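Local coordinates for protein D-aminoacyl-tRNA deacylase (Archaeoglobus fulgidus, PDB 1YQE) that probably hydrolyses D-aminoacyl-tRNAs to free tRNA and D-amino acids with the help of zinc, limiting the toxicity of mischarged tRNA, at residues 35-40 with 64-69; 92-96 with 108-112; 101-105 with 143-147; 123-127 with 175-179; 206-212 with 275-281. All coordinates share one frame; numbering follows the deposited sequence.

In the fold
The five contacts run in series or cross along one chain built on a mixed eight-stranded sheet and a four-stranded parallel sheet. Contacts 2 and 3 touch, their centres about 8 Å apart: S94 OG and P145 O are 2.6 Å apart, a probable hydrogen bond, and H143 of contact 3 lies in the pocket that holds pyrophosphate. The side chain of S94 is about 8 Å from that ligand. Contacts 4 and 5 also touch, through a probable hydrogen bond of 2.7 Å from R125 NH1 to L208 O, and both lie across the chain's centre from contact 3. Contact 1 is peripheral, its centre about 39 Å from that of contact 5.

Contact 1: 35-40 with 64-69; sequences VGEFKL and KLAKYI
V35 lays its CG2 methyl on one face of the Y68 ring, 3.5 Å from V35 CG2 to the ring centroid, a CH-pi contact. A chi1 of -61° places that methyl between the backbone N and the carbonyl carbon of V35, facing the tyrosine, while K67 CB covers the other face. Methyl-on-ring packing recurs at F38, where L65 CD2 sits over the centre of the phenyl face, only 9° off the ring normal. Across the ring, E37 CG lies on the opposite face near the rim, and K64 CB and Y68 CE1 come up to its edge. L40 sends its two methyls to different partners, CD2 to L65 CD2 (3.9 Å) and CD1 to Y68 CB (3.8 Å). At the polar end, one water receives the N-H of E37 at 2.8 Å from E37 N and lies 3.0 Å from Y68 OH. It joins the tyrosine to the type II' turn from V35 to F38, where G36 has a positive phi and a side chain would clash with that hydroxyl. The hairpin of strands 31-35 and 38-42 thus meets the end of helix 61-65 at the margin of the mixed sheet, with L65 reaching on to strands 47-51 and 6-11.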
# COMPACT_ATOMS: atom_id res chain seq x y z
N VAL A 35 8.24 24.97 1.87
CA VAL A 35 7.11 25.74 1.38
C VAL A 35 5.89 25.32 2.18
O VAL A 35 5.74 24.15 2.53
CB VAL A 35 6.84 25.46 -0.12
CG1 VAL A 35 8.04 25.86 -0.95
CG2 VAL A 35 6.50 23.99 -0.32
N GLY A 36 5.02 26.28 2.47
CA GLY A 36 3.83 25.97 3.24
C GLY A 36 4.18 25.22 4.51
O GLY A 36 5.16 25.53 5.18
N GLU A 37 3.37 24.21 4.83
CA GLU A 37 3.58 23.41 6.03
C GLU A 37 4.54 22.24 5.82
O GLU A 37 4.77 21.46 6.74
CB GLU A 37 2.23 22.86 6.52
CG GLU A 37 1.47 22.11 5.43
CD GLU A 37 0.22 21.42 5.96
OE1 GLU A 37 0.36 20.51 6.80
OE2 GLU A 37 -0.89 21.78 5.52
N PHE A 38 5.11 22.13 4.63
CA PHE A 38 6.01 21.02 4.33
C PHE A 38 7.48 21.33 4.12
O PHE A 38 7.89 22.48 3.93
CB PHE A 38 5.53 20.26 3.09
CG PHE A 38 4.06 19.98 3.07
CD1 PHE A 38 3.18 20.85 2.43
CD2 PHE A 38 3.54 18.84 3.69
CE1 PHE A 38 1.81 20.59 2.41
CE2 PHE A 38 2.17 18.58 3.67
CZ PHE A 38 1.31 19.45 3.03
N LYS A 39 8.28 20.27 4.16
CA LYS A 39 9.71 20.33 3.92
C LYS A 39 9.86 19.43 2.69
O LYS A 39 9.68 18.22 2.77
CB LYS A 39 10.49 19.74 5.09
CG LYS A 39 10.33 20.51 6.40
CD LYS A 39 11.06 19.83 7.55
CE LYS A 39 12.56 19.80 7.34
NZ LYS A 39 13.12 21.18 7.23
N LEU A 40 10.16 20.04 1.55
CA LEU A 40 10.30 19.28 0.32
C LEU A 40 11.75 19.06 -0.06
O LEU A 40 12.58 19.95 0.11
CB LEU A 40 9.59 20.00 -0.83
CG LEU A 40 8.14 20.44 -0.63
CD1 LEU A 40 7.67 21.19 -1.87
CD2 LEU A 40 7.25 19.24 -0.35
N LYS A 64 -2.84 19.17 -1.17
CA LYS A 64 -2.02 20.20 -0.54
C LYS A 64 -0.61 20.23 -1.13
O LYS A 64 -0.08 21.30 -1.44
CB LYS A 64 -1.93 19.95 0.97
CG LYS A 64 -3.28 19.99 1.67
CD LYS A 64 -3.15 19.65 3.14
CE LYS A 64 -4.51 19.71 3.82
NZ LYS A 64 -4.42 19.41 5.27
N LEU A 65 -0.01 19.06 -1.28
CA LEU A 65 1.34 18.96 -1.83
C LEU A 65 1.39 19.29 -3.32
O LEU A 65 2.39 19.82 -3.80
CB LEU A 65 1.90 17.56 -1.58
CG LEU A 65 2.30 17.25 -0.14
CD1 LEU A 65 2.39 15.74 0.08
CD2 LEU A 65 3.64 17.91 0.17
N ALA A 66 0.32 18.98 -4.03
CA ALA A 66 0.25 19.22 -5.47
C ALA A 66 0.29 20.70 -5.84
O ALA A 66 0.35 21.06 -7.02
CB ALA A 66 -0.98 18.57 -6.06
N LYS A 67 0.23 21.56 -4.84
CA LYS A 67 0.28 22.99 -5.09
C LYS A 67 1.72 23.41 -5.37
O LYS A 67 1.97 24.37 -6.09
CB LYS A 67 -0.24 23.75 -3.86
CG LYS A 67 -0.10 25.27 -3.94
CD LYS A 67 -0.57 25.92 -2.65
CE LYS A 67 -0.21 27.40 -2.61
NZ LYS A 67 -0.60 28.02 -1.29
N TYR A 68 2.67 22.66 -4.81
CA TYR A 68 4.08 22.98 -4.97
C TYR A 68 4.86 22.10 -5.94
O TYR A 68 5.91 22.51 -6.45
CB TYR A 68 4.76 22.96 -3.61
CG TYR A 68 3.95 23.66 -2.54
CD1 TYR A 68 3.22 22.94 -1.59
CD2 TYR A 68 3.92 25.05 -2.46
CE1 TYR A 68 2.48 23.58 -0.60
CE2 TYR A 68 3.19 25.71 -1.48
CZ TYR A 68 2.47 24.97 -0.55
OH TYR A 68 1.75 25.62 0.43
N ILE A 69 4.36 20.89 -6.19
CA ILE A 69 5.03 19.97 -7.12
C ILE A 69 4.07 19.01 -7.81
O ILE A 69 2.99 18.73 -7.31
CB ILE A 69 6.10 19.10 -6.40
CG1 ILE A 69 5.52 18.53 -5.10
CG2 ILE A 69 7.36 19.91 -6.17
CD1 ILE A 69 6.39 17.45 -4.47
O HOH W 1 1.22 24.37 3.08

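Contact 2: 92-96 with 108-112; sequences HVSGN and SLAKP
V93 meets A110 and P112 where two loop segments run antiparallel and join through a single beta bridge, G95 with L109, inside the connection between strand 88-92 and helix 114-125. The valine can be followed outward from CB. With chi1 at 176°, V93 CG1 lies anti to the backbone N and comes within 3.8 Å of A110 O, while V93 CG2, beside that N, packs 3.7 Å from P112 CB. V93 CG1 also lies 3.9 Å from P112 CA, so both methyls pack on the proline. H216 of strand 212-218 and A153 of strand 152-159 touch this valine as well. Two backbone bonds flank the bridge: N96 N to S108 O at 2.8 Å, nearly straight, and A110 N to S94 O, longer and tilted from the carbonyl plane. G95 is drawn so close to L109 that a CB would collide with L109 CD2, and its own backbone angles already call for glycine. L109 instead turns that methyl in over the glycine, and its side chain also touches F230, A234 and L237 of helix 228-238. Polar ends look to the neighbouring loop: N96 ND2 bonds to the carbonyls of G103 and K105, and S108 OG to E147. S94 OG, hydrogen-bonded to P145 O, has the methyl carbon A110 CB as its neighbour across the bridge, 3.5 Å away.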
# COMPACT_ATOMS: atom_id res chain seq x y z
N HIS A 92 0.20 -1.79 2.34
CA HIS A 92 -1.25 -1.72 2.35
C HIS A 92 -1.69 -0.37 1.83
O HIS A 92 -0.89 0.58 1.77
CB HIS A 92 -1.82 -1.91 3.76
CG HIS A 92 -1.80 -0.67 4.61
ND1 HIS A 92 -0.70 -0.28 5.34
CD2 HIS A 92 -2.76 0.26 4.85
CE1 HIS A 92 -0.98 0.83 6.00
NE2 HIS A 92 -2.23 1.18 5.71
N VAL A 93 -2.95 -0.28 1.43
CA VAL A 93 -3.51 0.97 0.94
C VAL A 93 -4.53 1.38 2.00
O VAL A 93 -5.25 0.54 2.53
CB VAL A 93 -4.19 0.78 -0.42
CG1 VAL A 93 -4.86 2.08 -0.85
CG2 VAL A 93 -3.16 0.37 -1.46
N SER A 94 -4.57 2.67 2.31
CA SER A 94 -5.50 3.17 3.32
C SER A 94 -6.94 3.21 2.80
O SER A 94 -7.19 3.23 1.59
CB SER A 94 -5.05 4.56 3.78
OG SER A 94 -4.75 5.41 2.69
N GLY A 95 -7.89 3.20 3.73
CA GLY A 95 -9.30 3.21 3.39
C GLY A 95 -10.11 2.56 4.49
O GLY A 95 -9.58 1.73 5.24
N ASN A 96 -11.38 2.93 4.61
CA ASN A 96 -12.24 2.38 5.65
C ASN A 96 -13.49 1.73 5.09
O ASN A 96 -14.01 2.14 4.05
CB ASN A 96 -12.72 3.47 6.61
CG ASN A 96 -11.58 4.17 7.31
OD1 ASN A 96 -10.79 3.54 8.00
ND2 ASN A 96 -11.51 5.49 7.15
N SER A 108 -14.92 4.99 2.69
CA SER A 108 -14.15 5.80 1.75
C SER A 108 -12.80 5.11 1.55
O SER A 108 -12.19 4.65 2.51
CB SER A 108 -13.96 7.21 2.31
OG SER A 108 -13.38 8.06 1.34
N LEU A 109 -12.36 5.03 0.30
CA LEU A 109 -11.11 4.36 -0.02
C LEU A 109 -10.11 5.27 -0.73
O LEU A 109 -10.50 6.11 -1.54
CB LEU A 109 -11.40 3.15 -0.92
CG LEU A 109 -12.35 2.06 -0.41
CD1 LEU A 109 -12.70 1.11 -1.54
CD2 LEU A 109 -11.68 1.32 0.75
N ALA A 110 -8.83 5.10 -0.43
CA ALA A 110 -7.80 5.89 -1.09
C ALA A 110 -7.47 5.20 -2.41
O ALA A 110 -7.65 3.99 -2.55
CB ALA A 110 -6.55 5.97 -0.21
N LYS A 111 -7.00 5.97 -3.38
CA LYS A 111 -6.63 5.43 -4.68
C LYS A 111 -5.37 4.58 -4.51
O LYS A 111 -4.34 5.08 -4.06
CB LYS A 111 -6.37 6.57 -5.66
CG LYS A 111 -5.87 6.17 -7.05
CD LYS A 111 -6.96 5.56 -7.90
CE LYS A 111 -6.53 5.49 -9.36
NZ LYS A 111 -7.58 4.90 -10.23
N PRO A 112 -5.43 3.28 -4.85
CA PRO A 112 -4.23 2.44 -4.71
C PRO A 112 -3.23 2.62 -5.85
O PRO A 112 -3.51 3.31 -6.83
CB PRO A 112 -4.81 1.02 -4.69
CG PRO A 112 -6.00 1.14 -5.58
CD PRO A 112 -6.61 2.47 -5.18

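Contact 3: 101-105 with 143-147; sequences DFGGK and HGPSE. With POP (pyrophosphate 2-), chain B.
F102 and H143 both have CG anti to the carbonyl carbon, with chi1 of -61° and -70°, and these torsions lay the two side chains next to each other, pointing the same way. The phenylalanine covers one face of the imidazole in two ways. Its CB stands over the ring centre, 3.6 Å from F102 CB to the H143 centroid, and its phenyl edge turns toward the same face in an offset edge-to-face pair with planes at 64°. On the backbone, G144 N gives a nearly straight hydrogen bond to F102 O at 3.0 Å, the donor standing above the carbonyl plane. H143 belongs to the pyrophosphate pocket: O4 of the ligand lies in the imidazole plane at the ring edge, 3.4 Å from H143 CE1, while R79, R54 and the N-H of S81 hydrogen-bond to the same ligand. H143 thus contributes an imidazole edge to this anion site, and F102 covers a face of the same ring. Farther along, the two segments come together at glycines: a CB on G104 would clash with S146 OG, and one on G144 with G103 C. S146, its OG set between N and the carbonyl carbon, takes the N-H of K105 at 2.9 Å from K105 N. The aliphatic part of K105 crosses E147 at about a right angle, K105 CD lying 3.7 Å from E147 CD.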
# COMPACT_ATOMS: atom_id res chain seq x y z
N ASP A 101 -12.09 4.51 12.89
CA ASP A 101 -11.52 4.81 14.20
C ASP A 101 -10.11 5.38 14.16
O ASP A 101 -9.66 5.96 15.15
CB ASP A 101 -11.50 3.55 15.08
CG ASP A 101 -12.86 3.20 15.63
OD1 ASP A 101 -13.77 4.06 15.55
OD2 ASP A 101 -13.02 2.08 16.15
N PHE A 102 -9.42 5.22 13.04
CA PHE A 102 -8.06 5.74 12.97
C PHE A 102 -7.74 6.51 11.71
O PHE A 102 -6.81 6.19 10.96
CB PHE A 102 -7.08 4.59 13.20
CG PHE A 102 -7.23 3.95 14.55
CD1 PHE A 102 -7.00 4.68 15.71
CD2 PHE A 102 -7.69 2.64 14.67
CE1 PHE A 102 -7.24 4.13 16.97
CE2 PHE A 102 -7.93 2.08 15.92
CZ PHE A 102 -7.71 2.82 17.08
N GLY A 103 -8.54 7.56 11.48
CA GLY A 103 -8.34 8.41 10.33
C GLY A 103 -9.31 8.20 9.18
O GLY A 103 -9.88 7.12 9.02
N GLY A 104 -9.49 9.25 8.38
CA GLY A 104 -10.37 9.16 7.23
C GLY A 104 -11.86 9.17 7.53
O GLY A 104 -12.29 9.48 8.64
N LYS A 105 -12.63 8.82 6.50
CA LYS A 105 -14.09 8.78 6.59
C LYS A 105 -14.62 7.37 6.35
O LYS A 105 -13.98 6.55 5.68
CB LYS A 105 -14.68 9.73 5.54
CG LYS A 105 -14.19 11.16 5.65
CD LYS A 105 -14.75 12.01 4.52
CE LYS A 105 -14.49 13.49 4.76
NZ LYS A 105 -13.04 13.81 4.95
N HIS A 143 -7.57 1.85 8.09
CA HIS A 143 -7.11 3.13 8.60
C HIS A 143 -7.03 4.24 7.56
O HIS A 143 -7.06 3.99 6.36
CB HIS A 143 -5.75 2.97 9.29
CG HIS A 143 -5.81 2.22 10.58
ND1 HIS A 143 -4.70 2.00 11.37
CD2 HIS A 143 -6.85 1.64 11.23
CE1 HIS A 143 -5.06 1.32 12.45
NE2 HIS A 143 -6.36 1.09 12.38
N GLY A 144 -6.96 5.48 8.04
CA GLY A 144 -6.86 6.62 7.15
C GLY A 144 -5.45 6.71 6.61
O GLY A 144 -4.59 5.92 6.99
N PRO A 145 -5.17 7.65 5.70
CA PRO A 145 -6.13 8.62 5.18
C PRO A 145 -6.97 8.01 4.05
O PRO A 145 -6.47 7.23 3.23
CB PRO A 145 -5.23 9.76 4.70
CG PRO A 145 -4.04 8.98 4.14
CD PRO A 145 -3.80 7.93 5.20
N SER A 146 -8.26 8.33 4.02
CA SER A 146 -9.13 7.78 2.99
C SER A 146 -9.29 8.74 1.82
O SER A 146 -9.55 8.32 0.69
CB SER A 146 -10.50 7.46 3.56
OG SER A 146 -11.11 8.63 4.06
N GLU A 147 -9.12 10.03 2.09
CA GLU A 147 -9.29 11.04 1.05
C GLU A 147 -8.02 11.35 0.27
O GLU A 147 -7.47 12.44 0.38
CB GLU A 147 -9.86 12.31 1.67
CG GLU A 147 -11.04 12.05 2.61
CD GLU A 147 -12.13 11.20 1.99
OE1 GLU A 147 -12.75 11.64 1.00
OE2 GLU A 147 -12.38 10.08 2.48
P1 POP B . -0.00 4.23 13.58
O1 POP B . 0.30 3.69 14.97
O2 POP B . 0.91 5.44 13.33
O3 POP B . -1.44 4.71 13.48
O POP B . 0.36 3.13 12.39
P2 POP B . -0.57 1.79 12.05
O4 POP B . -1.73 1.61 12.99
O5 POP B . 0.30 0.58 12.08
O6 POP B . -1.02 2.05 10.52

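Contact 4: 123-127 with 175-179; sequences ALRER and EAMLD
A salt-bridge network across two packed helices joins R127, at the end of segment 123-127, to E175 and D179, which lie one turn apart on helix 167-182. R127 stays extended from CG to NE, a reach that brings its flat guanidinium to both acids. R127 NE bonds to E175 OE1 at 2.7 Å, meeting that oxygen from above its carboxylate plane, the two planes almost perpendicular. The end of the group then grips one oxygen twice: R127 NH2 lies 2.6 Å from D179 OD2 on the syn side, and R127 NH1 lies 2.8 Å from D179 OD2 on the anti side, both from the same face of the carboxylate. R127 NH1 also bonds back to A123 O at 2.8 Å, so partners in the guanidinium plane fix its rotation. A leucine in place of R127 would probably leave D179 without its cationic partner and deprive A123 O of this side-chain bond. E175 OE2 has R130 as a second partner. A123 CB lies 3.6 Å from D179 CB and A176 CB 4.1 Å from L124 CB. An alanine from each helix, A123 and A176, thus keeps a close helix-helix packing, bordered by the R127-E175-D179 salt-bridge network.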
# COMPACT_ATOMS: atom_id res chain seq x y z
N ALA A 123 11.08 -6.30 -5.19
CA ALA A 123 12.41 -5.74 -4.94
C ALA A 123 12.79 -6.00 -3.49
O ALA A 123 13.97 -6.12 -3.16
CB ALA A 123 12.41 -4.24 -5.22
N LEU A 124 11.79 -6.07 -2.62
CA LEU A 124 12.02 -6.35 -1.20
C LEU A 124 12.36 -7.83 -1.04
O LEU A 124 13.32 -8.18 -0.36
CB LEU A 124 10.76 -6.02 -0.38
CG LEU A 124 10.83 -6.30 1.13
CD1 LEU A 124 11.86 -5.39 1.78
CD2 LEU A 124 9.46 -6.06 1.76
N ARG A 125 11.57 -8.68 -1.68
CA ARG A 125 11.78 -10.12 -1.62
C ARG A 125 13.24 -10.45 -1.95
O ARG A 125 13.86 -11.30 -1.30
CB ARG A 125 10.87 -10.83 -2.61
CG ARG A 125 10.80 -12.34 -2.45
CD ARG A 125 10.12 -13.00 -3.64
NE ARG A 125 10.97 -12.97 -4.83
CZ ARG A 125 10.61 -13.40 -6.03
NH1 ARG A 125 9.40 -13.91 -6.24
NH2 ARG A 125 11.48 -13.34 -7.04
N GLU A 126 13.78 -9.77 -2.95
CA GLU A 126 15.15 -9.97 -3.39
C GLU A 126 16.18 -9.66 -2.30
O GLU A 126 17.30 -10.17 -2.33
CB GLU A 126 15.41 -9.10 -4.62
CG GLU A 126 16.69 -9.41 -5.36
CD GLU A 126 16.87 -8.55 -6.60
OE1 GLU A 126 17.84 -8.77 -7.35
OE2 GLU A 126 16.03 -7.64 -6.81
N ARG A 127 15.80 -8.82 -1.33
CA ARG A 127 16.71 -8.42 -0.26
C ARG A 127 16.34 -8.91 1.14
O ARG A 127 17.08 -8.68 2.09
CB ARG A 127 16.79 -6.89 -0.19
CG ARG A 127 17.23 -6.19 -1.46
CD ARG A 127 17.15 -4.69 -1.24
NE ARG A 127 17.73 -3.93 -2.34
CZ ARG A 127 17.17 -3.78 -3.53
NH1 ARG A 127 16.00 -4.35 -3.80
NH2 ARG A 127 17.79 -3.07 -4.46
N GLU A 175 15.88 0.98 -0.35
CA GLU A 175 16.39 0.38 -1.58
C GLU A 175 15.26 -0.22 -2.40
O GLU A 175 15.22 -0.08 -3.62
CB GLU A 175 17.42 -0.70 -1.28
CG GLU A 175 18.82 -0.18 -0.98
CD GLU A 175 19.84 -1.29 -0.87
OE1 GLU A 175 19.78 -2.24 -1.68
OE2 GLU A 175 20.72 -1.21 0.01
N ALA A 176 14.34 -0.91 -1.72
CA ALA A 176 13.21 -1.52 -2.42
C ALA A 176 12.36 -0.43 -3.05
O ALA A 176 11.87 -0.59 -4.16
CB ALA A 176 12.39 -2.37 -1.45
N MET A 177 12.19 0.69 -2.34
CA MET A 177 11.41 1.80 -2.88
C MET A 177 12.07 2.37 -4.13
O MET A 177 11.40 2.67 -5.11
CB MET A 177 11.27 2.92 -1.85
CG MET A 177 10.36 2.63 -0.69
SD MET A 177 10.19 4.11 0.34
CE MET A 177 8.60 4.68 -0.13
N LEU A 178 13.39 2.55 -4.09
CA LEU A 178 14.09 3.10 -5.24
C LEU A 178 13.90 2.19 -6.45
O LEU A 178 13.71 2.68 -7.56
CB LEU A 178 15.58 3.27 -4.95
CG LEU A 178 16.41 3.96 -6.05
CD1 LEU A 178 15.79 5.31 -6.40
CD2 LEU A 178 17.84 4.14 -5.57
N ASP A 179 13.95 0.87 -6.24
CA ASP A 179 13.76 -0.08 -7.33
C ASP A 179 12.33 0.01 -7.87
O ASP A 179 12.11 -0.12 -9.07
CB ASP A 179 14.01 -1.51 -6.86
CG ASP A 179 15.49 -1.83 -6.71
OD1 ASP A 179 16.33 -0.99 -7.10
OD2 ASP A 179 15.80 -2.92 -6.20

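Contact 5: 206-212 with 275-281; sequences IMLTTTF and VKKDFRL
Two helix ends meet here, each running into a loop, and T210 and R280 form a single beta bridge just past them. T211 N donates to F279 O and L281 N to T209 O, each at 2.9 Å from nitrogen to oxygen, the first nearly in line with its carbonyl. T210 is the first residue after helix 201-209 to leave helical angles. With chi1 at 70°, its OG1 folds back between N and the carbonyl carbon and gives a hydrogen bond of 2.6 Å from T210 OG1 to I206 O, which T210 N reaches from the opposite face. The same hydroxyl accepts from F212 N, making an ST turn, so one oxygen ties the last helical turn to the start of the next strand. A valine here would probably abolish the ST turn, leaving F212 N without that acceptor and I206 O with one donor fewer. Across the bridge the rings meet in a T-shape: F212 CE1 points at the centre of the F279 face, with planes at 88° and centroids 5.0 Å apart. F279 also brings its CB to T211 OG1. V275 CG1 fills the angle between F212 CD1 (3.8 Å) and I206 CD1 (3.9 Å), and L281 lays CD2 against T210 O at 3.4 Å. The contact joins the ends of helices 201-209 and 272-278 beside the parallel sheet: I206, F212 and V275 all touch I244 of strand 242-245, F279 meets N189 of strand 189-194, and L281 turns to L122 and R125 of helix 114-125.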
# COMPACT_ATOMS: atom_id res chain seq x y z
N ILE A 206 0.40 -14.52 -2.92
CA ILE A 206 0.14 -14.14 -4.30
C ILE A 206 1.05 -12.98 -4.71
O ILE A 206 1.56 -12.96 -5.84
CB ILE A 206 -1.37 -13.77 -4.50
CG1 ILE A 206 -2.21 -15.06 -4.47
CG2 ILE A 206 -1.58 -13.03 -5.83
CD1 ILE A 206 -3.72 -14.84 -4.43
N MET A 207 1.27 -12.04 -3.80
CA MET A 207 2.13 -10.89 -4.09
C MET A 207 3.59 -11.31 -4.30
O MET A 207 4.30 -10.75 -5.13
CB MET A 207 2.08 -9.88 -2.94
CG MET A 207 0.81 -9.04 -2.89
SD MET A 207 0.70 -7.95 -4.34
CE MET A 207 1.71 -6.58 -3.81
N LEU A 208 4.03 -12.30 -3.53
CA LEU A 208 5.41 -12.77 -3.62
C LEU A 208 5.73 -13.79 -4.72
O LEU A 208 6.89 -13.88 -5.14
CB LEU A 208 5.83 -13.36 -2.27
CG LEU A 208 5.98 -12.42 -1.07
CD1 LEU A 208 6.02 -13.23 0.22
CD2 LEU A 208 7.25 -11.61 -1.23
N THR A 209 4.73 -14.52 -5.20
CA THR A 209 5.00 -15.57 -6.18
C THR A 209 4.22 -15.62 -7.49
O THR A 209 4.46 -16.51 -8.31
CB THR A 209 4.85 -16.95 -5.54
OG1 THR A 209 3.47 -17.19 -5.24
CG2 THR A 209 5.66 -17.03 -4.25
N THR A 210 3.29 -14.68 -7.71
CA THR A 210 2.51 -14.70 -8.94
C THR A 210 2.63 -13.41 -9.75
O THR A 210 3.37 -12.50 -9.40
CB THR A 210 1.02 -14.97 -8.65
OG1 THR A 210 0.45 -13.84 -7.99
CG2 THR A 210 0.87 -16.20 -7.74
N THR A 211 1.88 -13.34 -10.85
CA THR A 211 1.89 -12.17 -11.71
C THR A 211 0.75 -11.24 -11.31
O THR A 211 0.38 -10.33 -12.06
CB THR A 211 1.71 -12.56 -13.19
OG1 THR A 211 0.49 -13.30 -13.34
CG2 THR A 211 2.89 -13.43 -13.66
N PHE A 212 0.19 -11.48 -10.13
CA PHE A 212 -0.92 -10.68 -9.63
C PHE A 212 -0.52 -9.70 -8.54
O PHE A 212 0.36 -9.97 -7.72
CB PHE A 212 -2.02 -11.58 -9.06
CG PHE A 212 -3.17 -11.81 -9.99
CD1 PHE A 212 -3.12 -12.84 -10.93
CD2 PHE A 212 -4.31 -11.01 -9.92
CE1 PHE A 212 -4.20 -13.08 -11.78
CE2 PHE A 212 -5.39 -11.24 -10.77
CZ PHE A 212 -5.34 -12.28 -11.70
N VAL A 275 -5.22 -18.91 -8.47
CA VAL A 275 -4.29 -17.84 -8.81
C VAL A 275 -2.85 -18.29 -8.53
O VAL A 275 -1.96 -18.14 -9.37
CB VAL A 275 -4.57 -16.56 -8.00
CG1 VAL A 275 -3.49 -15.51 -8.27
CG2 VAL A 275 -5.94 -16.01 -8.37
N LYS A 276 -2.64 -18.85 -7.34
CA LYS A 276 -1.31 -19.32 -6.94
C LYS A 276 -0.79 -20.41 -7.87
O LYS A 276 0.42 -20.53 -8.10
CB LYS A 276 -1.36 -19.85 -5.51
CG LYS A 276 -1.61 -18.80 -4.46
CD LYS A 276 -1.83 -19.41 -3.08
CE LYS A 276 -0.59 -20.14 -2.58
NZ LYS A 276 -0.83 -20.76 -1.24
N LYS A 277 -1.70 -21.20 -8.42
CA LYS A 277 -1.33 -22.30 -9.31
C LYS A 277 -1.14 -21.93 -10.78
O LYS A 277 -0.17 -22.34 -11.40
CB LYS A 277 -2.38 -23.42 -9.20
CG LYS A 277 -2.21 -24.56 -10.19
CD LYS A 277 -3.43 -25.47 -10.17
CE LYS A 277 -3.34 -26.57 -11.22
NZ LYS A 277 -2.18 -27.47 -11.00
N ASP A 278 -2.07 -21.15 -11.34
CA ASP A 278 -1.99 -20.80 -12.75
C ASP A 278 -1.26 -19.50 -13.10
O ASP A 278 -1.10 -19.19 -14.28
CB ASP A 278 -3.39 -20.75 -13.37
CG ASP A 278 -4.15 -22.06 -13.21
OD1 ASP A 278 -3.51 -23.14 -13.23
OD2 ASP A 278 -5.39 -22.02 -13.08
N PHE A 279 -0.80 -18.75 -12.11
CA PHE A 279 -0.12 -17.49 -12.39
C PHE A 279 1.24 -17.31 -11.71
O PHE A 279 1.60 -16.19 -11.33
CB PHE A 279 -1.03 -16.33 -11.99
CG PHE A 279 -2.32 -16.28 -12.76
CD1 PHE A 279 -2.45 -15.48 -13.89
CD2 PHE A 279 -3.42 -17.04 -12.36
CE1 PHE A 279 -3.65 -15.44 -14.61
CE2 PHE A 279 -4.61 -17.01 -13.06
CZ PHE A 279 -4.73 -16.21 -14.19
N ARG A 280 2.01 -18.38 -11.58
CA ARG A 280 3.32 -18.30 -10.93
C ARG A 280 4.34 -17.50 -11.73
O ARG A 280 4.23 -17.36 -12.95
CB ARG A 280 3.89 -19.70 -10.69
CG ARG A 280 3.05 -20.61 -9.83
CD ARG A 280 3.86 -21.82 -9.38
NE ARG A 280 4.52 -22.48 -10.49
CZ ARG A 280 5.39 -23.49 -10.37
NH1 ARG A 280 5.70 -23.95 -9.16
NH2 ARG A 280 5.95 -24.03 -11.44
N LEU A 281 5.30 -17.00 -11.01
CA LEU A 281 6.38 -16.28 -11.63
C LEU A 281 7.55 -17.27 -11.77
O LEU A 281 7.59 -18.26 -11.06
CB LEU A 281 7.08 -15.30 -10.69
CG LEU A 281 6.33 -14.06 -10.25
CD1 LEU A 281 7.11 -13.32 -9.17
CD2 LEU A 281 6.05 -13.14 -11.42